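Local coordinates for glycoside hydrolase family 16 protein (Akkermansia muciniphila, PDB 6T2N) that probably cleaves internal beta-galactosidic linkages in mucin O-glycans, acting as an endo-beta-galactosidase of glycoside hydrolase family 16 that carries a bound calcium ion, at residues L148-K153 with F294-V299; D223-V228 with M239-L244; D58-S63 with M93-G98. One frame throughout, in Å; residues are numbered along the deposited sequence.

Contact 1: residues L148-K153 with F294-V299; sequences LEVRAK and FLIDYV. With CA (calcium ion), chain C.
A classic beta bulge, with Asp297 and Tyr298 both facing Arg151, marks this antiparallel strand pair in the beta-sandwich of a family 16 glycoside hydrolase. Arg151 N donates to Tyr298 O at 3.1 Å. Arg151 O receives weak bonds from both Asp297 N and Tyr298 N. The register shifts by one residue here. Beyond the bulge, Lys153 and Leu295 form a hydrogen-bonded pair, with Lys153 N to Leu295 O at 2.9 Å.

Val150, Ala152, Ile296 and Val299 share one face of the sheet, where Val150 CG2 lies 4.0 Å from Val299 CG2. Val150 also packs on Ile164 of strand 160-168, in the other sheet. Phe294 meets Ala152 CB through CE1, and Lys153 O sits at the edge of the Phe294 ring.

On the other face, Tyr298 CG stands between the backbone N and the carbonyl carbon (chi1 60°). This lays the ring against the neighbouring strand. Arg151 CB sits over the Tyr298 ring centre, 3.7 Å from the centroid, in a CH-pi contact. The Arg151 chain then bends at chi2 and runs beside Asp297. Asp297 O and Asp297 OD1 bind the calcium ion, at 2.6 Å and 2.7 Å. The other carboxylate oxygen, Asp297 OD2, forms a salt bridge at the edge of the guanidinium, 3.4 Å from Arg151 NH1.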
loop_
_atom_site.group_PDB
_atom_site.type_symbol
_atom_site.label_atom_id
_atom_site.label_comp_id
_atom_site.label_asym_id
_atom_site.label_seq_id
_atom_site.Cartn_x
_atom_site.Cartn_y
_atom_site.Cartn_z
ATOM N N LEU A 148 6.975 -6.784 8.195
ATOM C CA LEU A 148 6.734 -6.788 6.742
ATOM C C LEU A 148 7.756 -5.889 6.089
ATOM O O LEU A 148 7.728 -4.670 6.396
ATOM C CB LEU A 148 5.341 -6.260 6.459
ATOM C CG LEU A 148 4.961 -6.293 4.985
ATOM C CD1 LEU A 148 5.158 -7.688 4.365
ATOM C CD2 LEU A 148 3.526 -5.811 4.860
ATOM N N GLU A 149 8.615 -6.504 5.273
ATOM C CA GLU A 149 9.789 -5.866 4.647
ATOM C C GLU A 149 9.457 -5.715 3.173
ATOM O O GLU A 149 9.101 -6.740 2.550
ATOM C CB GLU A 149 11.033 -6.737 4.780
ATOM C CG GLU A 149 11.499 -6.953 6.197
ATOM C CD GLU A 149 12.843 -7.650 6.289
ATOM O OE1 GLU A 149 13.412 -7.979 5.205
ATOM O OE2 GLU A 149 13.333 -7.833 7.441
ATOM N N VAL A 150 9.542 -4.499 2.646
ATOM C CA VAL A 150 9.301 -4.251 1.203
ATOM C C VAL A 150 10.433 -3.373 0.686
ATOM O O VAL A 150 10.576 -2.213 1.139
ATOM C CB VAL A 150 7.909 -3.661 0.910
ATOM C CG1 VAL A 150 7.757 -3.372 -0.589
ATOM C CG2 VAL A 150 6.793 -4.596 1.386
ATOM N N ARG A 151 11.202 -3.947 -0.240
ATOM C CA ARG A 151 12.356 -3.266 -0.874
ATOM C C ARG A 151 11.978 -2.805 -2.277
ATOM O O ARG A 151 11.523 -3.684 -3.059
ATOM C CB ARG A 151 13.576 -4.167 -0.962
ATOM C CG ARG A 151 14.793 -3.342 -1.338
ATOM C CD ARG A 151 16.001 -3.546 -0.449
ATOM N NE ARG A 151 17.153 -2.816 -0.964
ATOM C CZ ARG A 151 17.777 -3.145 -2.095
ATOM N NH1 ARG A 151 17.346 -4.151 -2.846
ATOM N NH2 ARG A 151 18.812 -2.442 -2.503
ATOM N N ALA A 152 12.153 -1.494 -2.556
ATOM C CA ALA A 152 11.609 -0.830 -3.766
ATOM C C ALA A 152 12.385 0.436 -4.169
ATOM O O ALA A 152 12.711 1.311 -3.309
ATOM C CB ALA A 152 10.143 -0.526 -3.546
ATOM N N LYS A 153 12.602 0.565 -5.477
ATOM C CA LYS A 153 13.067 1.812 -6.124
ATOM C C LYS A 153 11.852 2.545 -6.685
ATOM O O LYS A 153 10.977 1.883 -7.234
ATOM C CB LYS A 153 14.025 1.516 -7.271
ATOM C CG LYS A 153 14.985 2.666 -7.520
ATOM C CD LYS A 153 16.099 2.400 -8.519
ATOM C CE LYS A 153 15.861 3.231 -9.760
ATOM N NZ LYS A 153 16.945 3.058 -10.747
ATOM N N PHE A 294 7.990 1.493 -11.339
ATOM C CA PHE A 294 8.109 1.307 -9.870
ATOM C C PHE A 294 8.571 -0.138 -9.724
ATOM O O PHE A 294 7.833 -1.035 -10.273
ATOM C CB PHE A 294 6.773 1.597 -9.155
ATOM C CG PHE A 294 6.693 1.512 -7.651
ATOM C CD1 PHE A 294 7.777 1.754 -6.833
ATOM C CD2 PHE A 294 5.466 1.334 -7.038
ATOM C CE1 PHE A 294 7.660 1.767 -5.446
ATOM C CE2 PHE A 294 5.346 1.344 -5.657
ATOM C CZ PHE A 294 6.457 1.523 -4.866
ATOM N N LEU A 295 9.754 -0.333 -9.121
ATOM C CA LEU A 295 10.384 -1.660 -8.995
ATOM C C LEU A 295 10.277 -2.114 -7.549
ATOM O O LEU A 295 10.767 -1.367 -6.653
ATOM C CB LEU A 295 11.842 -1.535 -9.430
ATOM C CG LEU A 295 12.018 -0.989 -10.843
ATOM C CD1 LEU A 295 13.473 -0.936 -11.226
ATOM C CD2 LEU A 295 11.228 -1.823 -11.844
ATOM N N ILE A 296 9.681 -3.283 -7.313
ATOM C CA ILE A 296 9.710 -3.910 -5.956
ATOM C C ILE A 296 10.685 -5.080 -6.028
ATOM O O ILE A 296 10.360 -6.092 -6.704
ATOM C CB ILE A 296 8.313 -4.373 -5.500
ATOM C CG1 ILE A 296 7.369 -3.201 -5.284
ATOM C CG2 ILE A 296 8.421 -5.220 -4.265
ATOM C CD1 ILE A 296 6.525 -2.908 -6.474
ATOM N N ASP A 297 11.832 -4.968 -5.371
ATOM C CA ASP A 297 12.763 -6.124 -5.339
ATOM C C ASP A 297 12.104 -7.269 -4.546
ATOM O O ASP A 297 12.106 -8.388 -5.023
ATOM C CB ASP A 297 14.163 -5.709 -4.891
ATOM C CG ASP A 297 15.208 -6.778 -5.142
ATOM O OD1 ASP A 297 15.224 -7.395 -6.242
ATOM O OD2 ASP A 297 16.014 -6.974 -4.250
ATOM N N TYR A 298 11.558 -7.047 -3.366
ATOM C CA TYR A 298 10.958 -8.174 -2.614
ATOM C C TYR A 298 9.901 -7.717 -1.603
ATOM O O TYR A 298 9.800 -6.520 -1.216
ATOM C CB TYR A 298 12.042 -9.029 -1.951
ATOM C CG TYR A 298 12.927 -8.329 -0.959
ATOM C CD1 TYR A 298 12.447 -7.891 0.273
ATOM C CD2 TYR A 298 14.269 -8.135 -1.229
ATOM C CE1 TYR A 298 13.283 -7.271 1.197
ATOM C CE2 TYR A 298 15.118 -7.528 -0.314
ATOM C CZ TYR A 298 14.624 -7.097 0.900
ATOM O OH TYR A 298 15.464 -6.472 1.758
ATOM N N VAL A 299 9.092 -8.702 -1.232
ATOM C CA VAL A 299 8.107 -8.623 -0.127
ATOM C C VAL A 299 8.346 -9.839 0.757
ATOM O O VAL A 299 8.256 -10.958 0.234
ATOM C CB VAL A 299 6.678 -8.558 -0.682
ATOM C CG1 VAL A 299 5.634 -8.599 0.434
ATOM C CG2 VAL A 299 6.514 -7.335 -1.579
HETATM CA CA CA C . 13.982 -9.831 -6.145
#

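Contact 2: residues D223-V228 with M239-L244; sequences DFHTYV and MVDDKL
Met239 and Val228 form a hydrogen-bonded antiparallel pair. Met239 N donates to Val228 O at 2.7 Å. Val228 N returns a bond of 2.9 Å to Met239 O, arriving well above the carbonyl plane. The Met239 chain bends at chi3 (-78°), which turns CE toward Val228. Met239 CE lies 4.1 Å from Val228 CG1, and Val228 O is also close to it.

Val240 follows on the opposite face, in a non-hydrogen-bonded pair with Tyr227. The two side chains lie side by side and point the same way. Val240 CG1 meets Tyr227 CE1 at 3.5 Å, approaching the ring obliquely. Both residues also pack on Val193 of strand 192-198, in the other sheet, so this face is part of the sandwich interior.

Asp241 is gripped through both backbone and side chain. Asp241 N donates to Thr226 O at 2.7 Å, nearly in line with the C=O bond. Asp241 OD1 accepts from Thr226 N at 2.9 Å, with an N-H...O angle of 138°. One carboxylate oxygen thus takes up a strand N-H where the regular pairing ends. The other oxygen, OD2, lies at the edge of the His225 ring beside CD2, and the carboxylate and ring planes are 51° apart.

Asp242 comes next, at the corner, and Lys243 starts the return strand. Lys243 N bonds to Val240 O, and Val240 N bonds to Lys243 O. Asp241 and Asp242 both lie in the left-handed region, phi and psi positive, as a type I' turn requires. Val240 to Lys243 is that type I' beta turn, the tight two-residue connection of the beta hairpin 235-240/243-249, placed where the pairing of strand 235-240 with strand 225-231 ends.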
loop_
_atom_site.group_PDB
_atom_site.type_symbol
_atom_site.label_atom_id
_atom_site.label_comp_id
_atom_site.label_asym_id
_atom_site.label_seq_id
_atom_site.Cartn_x
_atom_site.Cartn_y
_atom_site.Cartn_z
ATOM N N ASP A 223 18.599 4.951 -5.484
ATOM C CA ASP A 223 18.700 3.546 -5.000
ATOM C C ASP A 223 17.372 3.003 -4.478
ATOM O O ASP A 223 16.395 3.761 -4.267
ATOM C CB ASP A 223 19.715 3.363 -3.887
ATOM C CG ASP A 223 21.086 3.853 -4.273
ATOM O OD1 ASP A 223 21.561 3.537 -5.383
ATOM O OD2 ASP A 223 21.651 4.558 -3.467
ATOM N N PHE A 224 17.376 1.682 -4.358
ATOM C CA PHE A 224 16.375 0.861 -3.653
ATOM C C PHE A 224 16.487 1.162 -2.152
ATOM O O PHE A 224 17.600 1.331 -1.600
ATOM C CB PHE A 224 16.655 -0.628 -3.907
ATOM C CG PHE A 224 16.121 -1.241 -5.180
ATOM C CD1 PHE A 224 16.822 -1.147 -6.373
ATOM C CD2 PHE A 224 14.929 -1.951 -5.170
ATOM C CE1 PHE A 224 16.330 -1.731 -7.529
ATOM C CE2 PHE A 224 14.424 -2.518 -6.332
ATOM C CZ PHE A 224 15.131 -2.416 -7.513
ATOM N N HIS A 225 15.343 1.185 -1.484
ATOM C CA HIS A 225 15.227 1.348 -0.026
ATOM C C HIS A 225 14.228 0.337 0.504
ATOM O O HIS A 225 13.231 0.087 -0.181
ATOM C CB HIS A 225 14.797 2.755 0.252
ATOM C CG HIS A 225 15.828 3.743 -0.139
ATOM N ND1 HIS A 225 15.732 4.458 -1.303
ATOM C CD2 HIS A 225 16.933 4.170 0.496
ATOM C CE1 HIS A 225 16.757 5.281 -1.395
ATOM N NE2 HIS A 225 17.497 5.128 -0.287
ATOM N N THR A 226 14.515 -0.233 1.676
ATOM C CA THR A 226 13.634 -1.197 2.377
ATOM C C THR A 226 12.659 -0.442 3.280
ATOM O O THR A 226 13.103 0.428 4.082
ATOM C CB THR A 226 14.439 -2.173 3.213
ATOM O OG1 THR A 226 15.603 -2.557 2.481
ATOM C CG2 THR A 226 13.578 -3.355 3.580
ATOM N N TYR A 227 11.375 -0.721 3.098
ATOM C CA TYR A 227 10.260 -0.114 3.860
ATOM C C TYR A 227 9.793 -1.208 4.813
ATOM O O TYR A 227 9.565 -2.304 4.370
ATOM C CB TYR A 227 9.212 0.428 2.881
ATOM C CG TYR A 227 9.706 1.528 1.973
ATOM C CD1 TYR A 227 9.804 2.843 2.397
ATOM C CD2 TYR A 227 10.116 1.255 0.679
ATOM C CE1 TYR A 227 10.282 3.855 1.572
ATOM C CE2 TYR A 227 10.607 2.253 -0.159
ATOM C CZ TYR A 227 10.692 3.567 0.280
ATOM O OH TYR A 227 11.175 4.542 -0.558
ATOM N N VAL A 228 9.766 -0.933 6.102
ATOM C CA VAL A 228 9.582 -1.976 7.159
ATOM C C VAL A 228 8.499 -1.576 8.178
ATOM O O VAL A 228 8.571 -0.478 8.845
ATOM C CB VAL A 228 10.898 -2.205 7.909
ATOM C CG1 VAL A 228 10.816 -3.467 8.755
ATOM C CG2 VAL A 228 12.103 -2.177 6.955
ATOM N N MET A 239 9.109 2.181 9.193
ATOM C CA MET A 239 10.480 2.638 8.883
ATOM C C MET A 239 10.741 2.589 7.381
ATOM O O MET A 239 10.008 1.866 6.641
ATOM C CB MET A 239 11.513 1.762 9.586
ATOM C CG MET A 239 11.531 1.905 11.111
ATOM S SD MET A 239 12.349 0.476 11.854
ATOM C CE MET A 239 11.009 -0.705 11.721
ATOM N N VAL A 240 11.690 3.440 6.984
ATOM C CA VAL A 240 12.535 3.329 5.767
ATOM C C VAL A 240 13.915 3.020 6.283
ATOM O O VAL A 240 14.472 3.928 6.912
ATOM C CB VAL A 240 12.720 4.632 4.970
ATOM C CG1 VAL A 240 13.113 4.333 3.534
ATOM C CG2 VAL A 240 11.526 5.558 5.059
ATOM N N ASP A 241 14.498 1.892 5.907
ATOM C CA ASP A 241 15.975 1.860 5.914
ATOM C C ASP A 241 16.384 2.039 7.367
ATOM O O ASP A 241 17.325 2.828 7.648
ATOM C CB ASP A 241 16.551 2.965 5.005
ATOM C CG ASP A 241 16.881 2.484 3.603
ATOM O OD1 ASP A 241 16.191 1.573 3.124
ATOM O OD2 ASP A 241 17.833 3.001 3.035
ATOM N N ASP A 242 15.611 1.412 8.256
ATOM C CA ASP A 242 15.885 1.436 9.719
ATOM C C ASP A 242 15.820 2.874 10.299
ATOM O O ASP A 242 16.317 3.077 11.432
ATOM C CB ASP A 242 17.244 0.762 9.967
ATOM C CG ASP A 242 17.252 -0.753 9.793
ATOM O OD1 ASP A 242 16.162 -1.370 9.892
ATOM O OD2 ASP A 242 18.356 -1.307 9.610
ATOM N N LYS A 243 15.250 3.848 9.574
ATOM C CA LYS A 243 14.879 5.183 10.111
ATOM C C LYS A 243 13.369 5.196 10.355
ATOM O O LYS A 243 12.617 4.751 9.456
ATOM C CB LYS A 243 15.340 6.298 9.175
ATOM C CG LYS A 243 16.851 6.421 9.092
ATOM C CD LYS A 243 17.360 7.346 7.999
ATOM C CE LYS A 243 18.866 7.246 7.812
ATOM N NZ LYS A 243 19.237 7.297 6.376
ATOM N N LEU A 244 12.964 5.616 11.560
ATOM C CA LEU A 244 11.552 5.617 12.007
ATOM C C LEU A 244 10.853 6.792 11.323
ATOM O O LEU A 244 11.279 7.947 11.553
ATOM C CB LEU A 244 11.484 5.733 13.534
ATOM C CG LEU A 244 10.074 5.813 14.118
ATOM C CD1 LEU A 244 9.391 4.449 14.186
ATOM C CD2 LEU A 244 10.093 6.454 15.489
#

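Contact 3: residues D58-S63 with M93-G98; sequences DEFNGS and MRLEDG. With CA (calcium ion), chain C.
Leu95 packs against Phe60 and Gly62 beside a calcium site that joins the loop 58-63 to the segment 93-98. The Leu95 side chain points at the loop from its first atom. Leu95 CB is 4.2 Å from Gly62 O. CG stands anti to the carbonyl carbon (chi1 -48°), and the two methyls diverge beyond it. Leu95 CD1 comes up to the backbone of Gly62, 3.3 Å from Gly62 O. Leu95 CD2 lies 4.0 Å from Phe60 CB and 3.8 Å from Phe60 CD1, and approaches the ring obliquely. The Leu95 and Phe60 side chains cross at about a right angle. Farther on, the Phe60 ring meets Trp70.

At the end of the segment, Gly98 meets the loop through its backbone. Its CA makes a C-H...O contact with Phe60 O, and its positive phi favours glycine. Glu59 O and Gly98 O both bind the calcium ion, at 2.3 Å and 2.4 Å. The shared ion accounts for the closeness of these two carbonyl oxygens. Asp297 supplies two more ligands from strand 292-302. An Asx turn shapes the start of the loop: Phe60 N donates to Asp58 OD1 at 2.9 Å, on the anti side, tilted out of the carboxylate plane.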
loop_
_atom_site.group_PDB
_atom_site.type_symbol
_atom_site.label_atom_id
_atom_site.label_comp_id
_atom_site.label_asym_id
_atom_site.label_seq_id
_atom_site.Cartn_x
_atom_site.Cartn_y
_atom_site.Cartn_z
ATOM N N ASP A 58 7.860 -13.009 -1.587
ATOM C CA ASP A 58 8.025 -13.008 -3.061
ATOM C C ASP A 58 9.309 -12.234 -3.332
ATOM O O ASP A 58 9.455 -11.083 -2.827
ATOM C CB ASP A 58 6.797 -12.454 -3.805
ATOM C CG ASP A 58 6.547 -13.071 -5.181
ATOM O OD1 ASP A 58 7.555 -13.356 -5.895
ATOM O OD2 ASP A 58 5.341 -13.276 -5.519
ATOM N N GLU A 59 10.232 -12.907 -4.007
ATOM C CA GLU A 59 11.494 -12.291 -4.452
ATOM C C GLU A 59 11.299 -11.951 -5.921
ATOM O O GLU A 59 12.117 -11.201 -6.429
ATOM C CB GLU A 59 12.640 -13.220 -4.069
ATOM C CG GLU A 59 12.494 -13.711 -2.631
ATOM C CD GLU A 59 12.400 -12.519 -1.609
ATOM O OE1 GLU A 59 13.457 -11.821 -1.596
ATOM O OE2 GLU A 59 11.432 -12.430 -0.766
ATOM N N PHE A 60 10.184 -12.396 -6.512
ATOM C CA PHE A 60 9.785 -12.067 -7.900
ATOM C C PHE A 60 10.869 -12.524 -8.850
ATOM O O PHE A 60 11.435 -11.679 -9.545
ATOM C CB PHE A 60 9.627 -10.559 -8.070
ATOM C CG PHE A 60 8.491 -10.014 -7.245
ATOM C CD1 PHE A 60 7.190 -10.456 -7.475
ATOM C CD2 PHE A 60 8.728 -9.104 -6.217
ATOM C CE1 PHE A 60 6.146 -9.986 -6.691
ATOM C CE2 PHE A 60 7.682 -8.627 -5.450
ATOM C CZ PHE A 60 6.398 -9.068 -5.697
ATOM N N ASN A 61 11.196 -13.806 -8.785
ATOM C CA ASN A 61 12.213 -14.435 -9.660
ATOM C C ASN A 61 11.507 -15.288 -10.699
ATOM O O ASN A 61 12.197 -15.821 -11.557
ATOM C CB ASN A 61 13.184 -15.287 -8.853
ATOM C CG ASN A 61 14.112 -14.391 -8.074
ATOM O OD1 ASN A 61 14.561 -13.383 -8.626
ATOM N ND2 ASN A 61 14.321 -14.703 -6.798
ATOM N N GLY A 62 10.186 -15.414 -10.600
ATOM C CA GLY A 62 9.415 -16.298 -11.484
ATOM C C GLY A 62 9.523 -15.881 -12.941
ATOM O O GLY A 62 9.966 -14.723 -13.254
ATOM N N SER A 63 9.142 -16.818 -13.808
ATOM C CA SER A 63 8.681 -16.581 -15.203
ATOM C C SER A 63 7.514 -15.547 -15.237
ATOM O O SER A 63 7.423 -14.795 -16.208
ATOM C CB SER A 63 8.357 -17.930 -15.867
ATOM O OG SER A 63 7.318 -17.807 -16.837
ATOM N N MET A 93 2.344 -4.282 -15.741
ATOM C CA MET A 93 2.604 -5.301 -14.678
ATOM C C MET A 93 3.453 -6.470 -15.175
ATOM O O MET A 93 2.954 -7.259 -16.003
ATOM C CB MET A 93 1.269 -5.914 -14.259
ATOM C CG MET A 93 1.014 -5.863 -12.779
ATOM S SD MET A 93 -0.751 -6.074 -12.454
ATOM C CE MET A 93 -0.824 -7.851 -12.680
ATOM N N ARG A 94 4.658 -6.673 -14.650
ATOM C CA ARG A 94 5.521 -7.796 -15.125
ATOM C C ARG A 94 6.788 -7.886 -14.273
ATOM O O ARG A 94 7.124 -6.867 -13.610
ATOM C CB ARG A 94 5.956 -7.533 -16.565
ATOM C CG ARG A 94 6.504 -6.086 -16.688
ATOM C CD ARG A 94 7.180 -5.973 -18.179
ATOM N NE ARG A 94 7.930 -4.752 -18.425
ATOM C CZ ARG A 94 7.451 -3.540 -18.491
ATOM N NH1 ARG A 94 6.194 -3.376 -18.582
ATOM N NH2 ARG A 94 8.226 -2.529 -18.753
ATOM N N LEU A 95 7.481 -9.039 -14.339
ATOM C CA LEU A 95 8.769 -9.270 -13.646
ATOM C C LEU A 95 9.859 -8.990 -14.660
ATOM O O LEU A 95 9.786 -9.578 -15.703
ATOM C CB LEU A 95 8.840 -10.710 -13.151
ATOM C CG LEU A 95 7.600 -11.194 -12.407
ATOM C CD1 LEU A 95 7.782 -12.619 -11.894
ATOM C CD2 LEU A 95 7.259 -10.225 -11.279
ATOM N N GLU A 96 10.696 -8.000 -14.387
ATOM C CA GLU A 96 11.956 -7.680 -15.088
ATOM C C GLU A 96 13.030 -7.708 -14.001
ATOM O O GLU A 96 12.722 -7.354 -12.844
ATOM C CB GLU A 96 11.920 -6.314 -15.796
ATOM C CG GLU A 96 11.481 -6.313 -17.266
ATOM C CD GLU A 96 11.394 -4.934 -17.931
ATOM O OE1 GLU A 96 11.073 -3.956 -17.249
ATOM O OE2 GLU A 96 11.646 -4.833 -19.159
ATOM N N ASP A 97 14.231 -8.142 -14.358
ATOM C CA ASP A 97 15.431 -8.219 -13.490
ATOM C C ASP A 97 15.029 -8.563 -12.051
ATOM O O ASP A 97 15.565 -7.907 -11.138
ATOM C CB ASP A 97 16.214 -6.906 -13.542
ATOM C CG ASP A 97 16.846 -6.598 -14.893
ATOM O OD1 ASP A 97 17.583 -7.482 -15.486
ATOM O OD2 ASP A 97 16.639 -5.455 -15.334
ATOM N N GLY A 98 14.134 -9.537 -11.859
ATOM C CA GLY A 98 13.807 -10.045 -10.511
ATOM C C GLY A 98 13.271 -8.948 -9.593
ATOM O O GLY A 98 13.568 -8.948 -8.387
HETATM CA CA CA C . 13.982 -9.831 -6.145
#

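Overall arrangement
All three contacts reach one antiparallel sheet of the sandwich. Contact 1 lies between the other two, its centre 10 Å from that of contact 2 and 11 Å from that of contact 3. Contacts 2 and 3 are 21 Å apart, centre to centre, and do not touch. Along the chain, contact 3 closes first. The two segments of contact 1 are 141 residues apart in sequence, and contact 2 is nested within that span. Strand 146-153 pairs with strand 225-231 on one side and strand 292-302 on the other, so contacts 1 and 2 are continuous. Calcium links contacts 1 and 3, tying the loop 58-63 and Gly98 to strand 292-302, late in the sequence.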